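Side-chain contacts in chymotrypsin (Cellulomonas bogoriensis, PDB 2EA3), which probably cleaves peptide bonds as a secreted bacterial serine endopeptidase of the trypsin (S1) family, the chain being its two-barrel protease domain: residues A[49-52]-A[53-57]; A[94-98]-A[99-103]; A[114-118]-A[119-123]. One frame throughout, in Å; residues are numbered along the deposited sequence.

Contact 1 (A[49-52]-A[53-57]); sequences GSSF and PGNDY
The hydroxyl of S51 bonds across the turn that links strands 45-51 and 57-62 of the first barrel: OG donates to OD1 of N55 at 2.8 Å, in the plane of the amide and on one of its lone pairs. OG gets there by standing opposite its own backbone N (chi1 -172°). The same side chain lays its CB over one face of the Y57 ring, 3.6 Å from CE2 and off centre toward the rim. S51 and Y57 also form an antiparallel hydrogen-bonded pair, S51 N to Y57 O 2.8 Å.

F52 leads into a cis peptide bond, which folds P53 back so that its CB sits over the centre of the F52 ring, 4.2 Å from the centroid. D56 runs alongside this phenyl, with OD2 3.5 Å from CD1 and the carboxylate turned 45° from the ring. With an alanine in place of F52, P53 would probably lose its ring face and a gap would open beside the D56 carboxylate. D56 is probably the aspartate of the Ser-His-Asp triad, as in S1 proteases, with H32 its histidine. The buried carboxylate has OD2 hydrogen-bonded to H32 N and OD1 to S152 OG, which probably fixes its orientation.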
loop_
_atom_site.group_PDB
_atom_site.type_symbol
_atom_site.label_atom_id
_atom_site.label_comp_id
_atom_site.label_asym_id
_atom_site.label_seq_id
_atom_site.Cartn_x
_atom_site.Cartn_y
_atom_site.Cartn_z
ATOM N N GLY A 49 -2.965 5.941 13.268
ATOM C CA GLY A 49 -3.862 6.752 12.462
ATOM C C GLY A 49 -4.389 5.829 11.390
ATOM O O GLY A 49 -3.602 5.094 10.743
ATOM N N SER A 50 -5.711 5.817 11.236
ATOM C CA SER A 50 -6.367 4.946 10.254
ATOM C C SER A 50 -7.664 5.584 9.816
ATOM O O SER A 50 -8.473 6.011 10.661
ATOM C CB SER A 50 -6.656 3.556 10.839
ATOM O OG SER A 50 -7.227 2.695 9.862
ATOM N N SER A 51 -7.860 5.652 8.503
ATOM C CA SER A 51 -9.068 6.218 7.933
ATOM C C SER A 51 -9.670 5.239 6.934
ATOM O O SER A 51 -9.075 4.969 5.889
ATOM C CB SER A 51 -8.774 7.546 7.246
ATOM O OG SER A 51 -9.992 8.169 6.857
ATOM N N PHE A 52 -10.820 4.674 7.297
ATOM C CA PHE A 52 -11.555 3.712 6.462
ATOM C C PHE A 52 -12.926 3.533 7.109
ATOM O O PHE A 52 -13.005 3.412 8.347
ATOM C CB PHE A 52 -10.839 2.350 6.382
ATOM C CG PHE A 52 -11.618 1.304 5.643
ATOM C CD1 PHE A 52 -11.594 1.254 4.249
ATOM C CD2 PHE A 52 -12.396 0.378 6.344
ATOM C CE1 PHE A 52 -12.327 0.283 3.549
ATOM C CE2 PHE A 52 -13.134 -0.594 5.667
ATOM C CZ PHE A 52 -13.106 -0.639 4.270
ATOM N N PRO A 53 -14.006 3.514 6.304
ATOM C CA PRO A 53 -14.093 3.780 4.875
ATOM C C PRO A 53 -13.988 5.281 4.600
ATOM O O PRO A 53 -13.390 6.006 5.406
ATOM C CB PRO A 53 -15.454 3.198 4.493
ATOM C CG PRO A 53 -16.254 3.310 5.729
ATOM C CD PRO A 53 -15.312 3.110 6.863
ATOM N N GLY A 54 -14.528 5.750 3.482
ATOM C CA GLY A 54 -14.313 7.142 3.085
ATOM C C GLY A 54 -12.977 7.262 2.376
ATOM O O GLY A 54 -12.930 7.519 1.167
ATOM N N ASN A 55 -11.897 7.064 3.139
ATOM C CA ASN A 55 -10.545 6.905 2.606
ATOM C C ASN A 55 -10.160 5.450 2.821
ATOM O O ASN A 55 -10.966 4.655 3.323
ATOM C CB ASN A 55 -9.550 7.772 3.398
ATOM C CG ASN A 55 -9.979 9.235 3.508
ATOM O OD1 ASN A 55 -10.123 9.769 4.615
ATOM N ND2 ASN A 55 -10.182 9.876 2.381
ATOM N N ASP A 56 -8.926 5.088 2.482
ATOM C CA ASP A 56 -8.425 3.774 2.895
ATOM C C ASP A 56 -6.920 3.870 3.158
ATOM O O ASP A 56 -6.095 3.400 2.379
ATOM C CB ASP A 56 -8.797 2.671 1.887
ATOM C CG ASP A 56 -8.563 1.254 2.448
ATOM O OD1 ASP A 56 -8.775 0.272 1.691
ATOM O OD2 ASP A 56 -8.151 1.137 3.634
ATOM N N TYR A 57 -6.575 4.505 4.268
ATOM C CA TYR A 57 -5.168 4.677 4.612
ATOM C C TYR A 57 -4.900 4.550 6.086
ATOM O O TYR A 57 -5.787 4.773 6.904
ATOM C CB TYR A 57 -4.565 5.991 4.083
ATOM C CG TYR A 57 -5.181 7.297 4.568
ATOM C CD1 TYR A 57 -5.939 8.088 3.710
ATOM C CD2 TYR A 57 -5.001 7.742 5.889
ATOM C CE1 TYR A 57 -6.517 9.315 4.159
ATOM C CE2 TYR A 57 -5.552 8.969 6.332
ATOM C CZ TYR A 57 -6.294 9.742 5.470
ATOM O OH TYR A 57 -6.837 10.939 5.929
#

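Contact 2 (A[94-98]-A[99-103]); sequences VCRSG and STTGW
C95 and W103 make the main apolar touch of this hairpin. CB of C95 lies over one face of the indole, displaced toward the rim and 3.3 Å from CZ2, while SG stands obliquely to the five-membered ring, 4.4 Å from its centroid, in a Cys sulfur-aromatic contact. The tryptophan reaches back along the neighbouring strand because its CG is trans to the backbone N (chi1 178°); that carries the far end of the indole past S97, its cross-strand mate, to C95. SG is tied in turn to C105 by a disulfide, so the ring packs against a covalent link between the two strands.

Polar side-chain contacts gather at R96. Its chain bends at chi3 (48°), bringing the guanidinium back over the end of the hairpin. There NH2 makes a short but bent, weak bond to T101 OG1 at 2.7 Å, and NH1 a weak one to G102 O at 3.3 Å. R96 NE donates to C131 O, and T101 OG1 is also bonded to D136. CA of G98 lies at the edge of the guanidinium, in its plane.

Among the backbone bonds, G98 and G102 pair in both directions: G102 N to G98 O is 2.9 Å, and G98 N to G102 O is 3.1 Å.

The buried arginine is thus shared among several oxygens, and the nearby D136 carboxylate, a long and weak ion-pair partner of NH1, would be expected to offset part of its charge. These contacts tie the turn of the second barrel's first hairpin to the loop holding C131 and D136.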
loop_
_atom_site.group_PDB
_atom_site.type_symbol
_atom_site.label_atom_id
_atom_site.label_comp_id
_atom_site.label_asym_id
_atom_site.label_seq_id
_atom_site.Cartn_x
_atom_site.Cartn_y
_atom_site.Cartn_z
ATOM N N VAL A 94 1.749 0.813 -14.252
ATOM C CA VAL A 94 2.023 0.747 -12.822
ATOM C C VAL A 94 2.184 -0.715 -12.418
ATOM O O VAL A 94 1.617 -1.628 -13.059
ATOM C CB VAL A 94 0.900 1.391 -11.999
ATOM C CG1 VAL A 94 0.926 2.911 -12.157
ATOM C CG2 VAL A 94 -0.479 0.794 -12.391
ATOM N N CYS A 95 2.964 -0.930 -11.369
ATOM C CA CYS A 95 3.160 -2.293 -10.856
ATOM C C CYS A 95 2.897 -2.268 -9.374
ATOM O O CYS A 95 3.251 -1.296 -8.685
ATOM C CB CYS A 95 4.581 -2.781 -11.079
ATOM S SG CYS A 95 4.998 -3.004 -12.805
ATOM N N ARG A 96 2.307 -3.360 -8.904
ATOM C CA ARG A 96 1.925 -3.531 -7.526
ATOM C C ARG A 96 2.780 -4.648 -6.914
ATOM O O ARG A 96 3.058 -5.634 -7.575
ATOM C CB ARG A 96 0.439 -3.937 -7.472
ATOM C CG ARG A 96 -0.055 -4.156 -6.020
ATOM C CD ARG A 96 -1.393 -4.915 -5.948
ATOM N NE ARG A 96 -1.429 -6.129 -6.777
ATOM C CZ ARG A 96 -0.731 -7.240 -6.530
ATOM N NH1 ARG A 96 0.066 -7.316 -5.467
ATOM N NH2 ARG A 96 -0.829 -8.286 -7.355
ATOM N N SER A 97 3.200 -4.468 -5.663
ATOM C CA SER A 97 3.885 -5.506 -4.919
ATOM C C SER A 97 3.015 -5.852 -3.713
ATOM O O SER A 97 2.616 -4.979 -2.960
ATOM C CB SER A 97 5.237 -4.977 -4.450
ATOM O OG SER A 97 5.976 -5.971 -3.767
ATOM N N GLY A 98 2.718 -7.131 -3.535
ATOM C CA GLY A 98 1.904 -7.570 -2.423
ATOM C C GLY A 98 2.299 -8.979 -2.024
ATOM O O GLY A 98 2.869 -9.736 -2.816
ATOM N N SER A 99 2.002 -9.324 -0.786
ATOM C CA SER A 99 2.536 -10.558 -0.199
ATOM C C SER A 99 1.796 -11.844 -0.604
ATOM O O SER A 99 2.246 -12.939 -0.275
ATOM C CB SER A 99 2.523 -10.420 1.317
ATOM O OG SER A 99 1.190 -10.351 1.773
ATOM N N THR A 100 0.654 -11.736 -1.279
ATOM C CA THR A 100 -0.079 -12.935 -1.697
ATOM C C THR A 100 0.210 -13.324 -3.131
ATOM O O THR A 100 0.353 -14.501 -3.448
ATOM C CB THR A 100 -1.600 -12.760 -1.506
ATOM O OG1 THR A 100 -1.819 -12.492 -0.122
ATOM C CG2 THR A 100 -2.383 -14.025 -1.935
ATOM N N THR A 101 0.276 -12.329 -4.004
ATOM C CA THR A 101 0.455 -12.612 -5.424
ATOM C C THR A 101 1.795 -12.129 -5.982
ATOM O O THR A 101 2.130 -12.436 -7.123
ATOM C CB THR A 101 -0.712 -12.046 -6.238
ATOM O OG1 THR A 101 -0.779 -10.630 -6.042
ATOM C CG2 THR A 101 -2.006 -12.690 -5.801
ATOM N N GLY A 102 2.561 -11.379 -5.187
ATOM C CA GLY A 102 3.836 -10.852 -5.652
ATOM C C GLY A 102 3.706 -9.596 -6.507
ATOM O O GLY A 102 2.968 -8.682 -6.178
ATOM N N TRP A 103 4.410 -9.586 -7.628
ATOM C CA TRP A 103 4.577 -8.393 -8.466
ATOM C C TRP A 103 3.733 -8.559 -9.711
ATOM O O TRP A 103 3.929 -9.509 -10.479
ATOM C CB TRP A 103 6.044 -8.291 -8.847
ATOM C CG TRP A 103 6.446 -7.171 -9.730
ATOM C CD1 TRP A 103 6.553 -7.197 -11.083
ATOM C CD2 TRP A 103 6.849 -5.862 -9.310
ATOM N NE1 TRP A 103 6.992 -5.968 -11.543
ATOM C CE2 TRP A 103 7.191 -5.136 -10.473
ATOM C CE3 TRP A 103 6.976 -5.242 -8.059
ATOM C CZ2 TRP A 103 7.649 -3.814 -10.429
ATOM C CZ3 TRP A 103 7.421 -3.913 -8.006
ATOM C CH2 TRP A 103 7.750 -3.214 -9.197
#

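Contact 3 (A[114-118]-A[119-123]); sequences SVTYP and EGTVR. With SO4 (sulfate ion), chain D.
Y117 turns its ring edge to V122: CG2 of the valine lies near the ring plane, 3.6 Å from CD1. With CG2 of V122 set beside its backbone N (CG1 opposite it, chi1 178°), this methyl faces the tyrosine. One face of the same ring takes CG2 of V115, so two valines flank it, and the phenol OH bonds S152.

The other side of the ribbon is polar. T116 and T121, a non-hydrogen-bonded pair, present their hydroxyls to each other with OG1 to OG1 at 3.2 Å, a bond in which either may donate. Backbone bonds between V115 and V122 hold the register, V122 N to V115 O being 2.9 Å. At the tip a type I turn runs from Y117 to G120, and E119 bends at chi2 (86°) so that OE1 folds back to 3.6 Å from Y117 CB.

R123 stretches out from CG to NE, its CG resting 3.2 Å from S114 OG, and T121 CG2 lies over one face of its guanidinium. One water bonds both R123 NE, at 2.8 Å, and S114 OG. On the far side of the guanidinium from this water, NH2 donates to sulfate O2 at 3.0 Å, near the group's plane. The hairpin therefore divides its chemistry: V122 packs inward on F52 and P53, whereas the other face carries the hydroxyl pair and R123, probably charged, with a sulfate likely from the crystallisation liquor.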
loop_
_atom_site.group_PDB
_atom_site.type_symbol
_atom_site.label_atom_id
_atom_site.label_comp_id
_atom_site.label_asym_id
_atom_site.label_seq_id
_atom_site.Cartn_x
_atom_site.Cartn_y
_atom_site.Cartn_z
ATOM N N SER A 114 -14.816 5.780 -7.042
ATOM C CA SER A 114 -15.462 5.347 -5.805
ATOM C C SER A 114 -15.756 3.856 -5.898
ATOM O O SER A 114 -16.025 3.321 -6.992
ATOM C CB SER A 114 -16.764 6.122 -5.574
ATOM O OG SER A 114 -16.506 7.466 -5.189
ATOM N N VAL A 115 -15.665 3.170 -4.766
ATOM C CA VAL A 115 -16.124 1.794 -4.677
ATOM C C VAL A 115 -16.937 1.655 -3.405
ATOM O O VAL A 115 -16.738 2.411 -2.463
ATOM C CB VAL A 115 -14.963 0.756 -4.650
ATOM C CG1 VAL A 115 -14.104 0.890 -5.866
ATOM C CG2 VAL A 115 -14.110 0.898 -3.416
ATOM N N THR A 116 -17.826 0.667 -3.373
ATOM C CA THR A 116 -18.592 0.389 -2.185
ATOM C C THR A 116 -18.229 -1.003 -1.698
ATOM O O THR A 116 -18.569 -1.999 -2.337
ATOM C CB THR A 116 -20.125 0.544 -2.405
ATOM O OG1 THR A 116 -20.406 1.881 -2.852
ATOM C CG2 THR A 116 -20.883 0.268 -1.085
ATOM N N TYR A 117 -17.485 -1.041 -0.592
ATOM C CA TYR A 117 -17.135 -2.273 0.124
ATOM C C TYR A 117 -18.285 -2.614 1.062
ATOM O O TYR A 117 -19.147 -1.768 1.295
ATOM C CB TYR A 117 -15.869 -2.063 0.972
ATOM C CG TYR A 117 -14.604 -1.794 0.179
ATOM C CD1 TYR A 117 -13.952 -0.558 0.253
ATOM C CD2 TYR A 117 -14.043 -2.784 -0.622
ATOM C CE1 TYR A 117 -12.752 -0.318 -0.481
ATOM C CE2 TYR A 117 -12.866 -2.551 -1.355
ATOM C CZ TYR A 117 -12.235 -1.320 -1.286
ATOM O OH TYR A 117 -11.083 -1.113 -2.026
ATOM N N PRO A 118 -18.308 -3.849 1.608
ATOM C CA PRO A 118 -19.267 -4.170 2.670
ATOM C C PRO A 118 -19.331 -3.098 3.762
ATOM O O PRO A 118 -20.420 -2.776 4.242
ATOM C CB PRO A 118 -18.728 -5.493 3.226
ATOM C CG PRO A 118 -18.114 -6.150 2.007
ATOM C CD PRO A 118 -17.491 -5.026 1.231
ATOM N N GLU A 119 -18.182 -2.521 4.125
ATOM C CA GLU A 119 -18.103 -1.558 5.231
ATOM C C GLU A 119 -18.557 -0.144 4.871
ATOM O O GLU A 119 -18.900 0.668 5.745
ATOM C CB GLU A 119 -16.685 -1.541 5.799
ATOM C CG GLU A 119 -16.251 -2.878 6.394
ATOM C CD GLU A 119 -15.658 -3.859 5.385
ATOM O OE1 GLU A 119 -15.561 -3.551 4.182
ATOM O OE2 GLU A 119 -15.266 -4.965 5.806
ATOM N N GLY A 120 -18.571 0.154 3.583
ATOM C CA GLY A 120 -18.990 1.455 3.131
ATOM C C GLY A 120 -18.223 1.882 1.913
ATOM O O GLY A 120 -17.414 1.138 1.373
ATOM N N THR A 121 -18.500 3.100 1.495
ATOM C CA THR A 121 -17.951 3.667 0.277
ATOM C C THR A 121 -16.608 4.304 0.559
ATOM O O THR A 121 -16.415 4.968 1.587
ATOM C CB THR A 121 -18.923 4.696 -0.300
ATOM O OG1 THR A 121 -20.214 4.069 -0.457
ATOM C CG2 THR A 121 -18.434 5.239 -1.653
ATOM N N VAL A 122 -15.675 4.054 -0.354
ATOM C CA VAL A 122 -14.379 4.713 -0.327
ATOM C C VAL A 122 -14.274 5.514 -1.615
ATOM O O VAL A 122 -14.598 5.008 -2.693
ATOM C CB VAL A 122 -13.207 3.695 -0.205
ATOM C CG1 VAL A 122 -11.858 4.413 -0.234
ATOM C CG2 VAL A 122 -13.324 2.907 1.100
ATOM N N ARG A 123 -13.829 6.763 -1.499
ATOM C CA ARG A 123 -13.742 7.652 -2.656
ATOM C C ARG A 123 -12.297 8.060 -2.896
ATOM O O ARG A 123 -11.414 7.776 -2.085
ATOM C CB ARG A 123 -14.605 8.905 -2.438
ATOM C CG ARG A 123 -16.071 8.596 -2.207
ATOM C CD ARG A 123 -16.860 9.841 -1.762
ATOM N NE ARG A 123 -18.237 9.449 -1.466
ATOM C CZ ARG A 123 -18.672 9.108 -0.252
ATOM N NH1 ARG A 123 -17.846 9.140 0.795
ATOM N NH2 ARG A 123 -19.941 8.747 -0.081
HETATM S S SO4 D . -21.308 9.184 3.666
HETATM O O1 SO4 D . -20.007 9.832 3.523
HETATM O O2 SO4 D . -21.649 8.490 2.424
HETATM O O3 SO4 D . -21.260 8.213 4.760
HETATM O O4 SO4 D . -22.316 10.203 3.959
HETATM O O HOH W 1 -19.011 8.644 -3.992
#

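Overall arrangement
Contacts 1 and 3 lie on the same side of the molecule, their centres about 11 Å apart, and they join directly: G54 N meets T121 O at 2.8 Å, and G54 O meets R123 N at 2.9 Å, probably as hydrogen bonds. The turn of the first barrel is thus edged by the hairpin 113-123, whose V122 also touches D56. S152, of the second barrel, is common to both contacts, beside the probable catalytic triad. Contact 2 stands apart in the second barrel, its centre about 21 Å from that of contact 1, across the chain's centre, and about 22 Å from that of contact 3. It touches neither: the nearest atoms are about 12 Å from contact 1 and about 11 Å from contact 3.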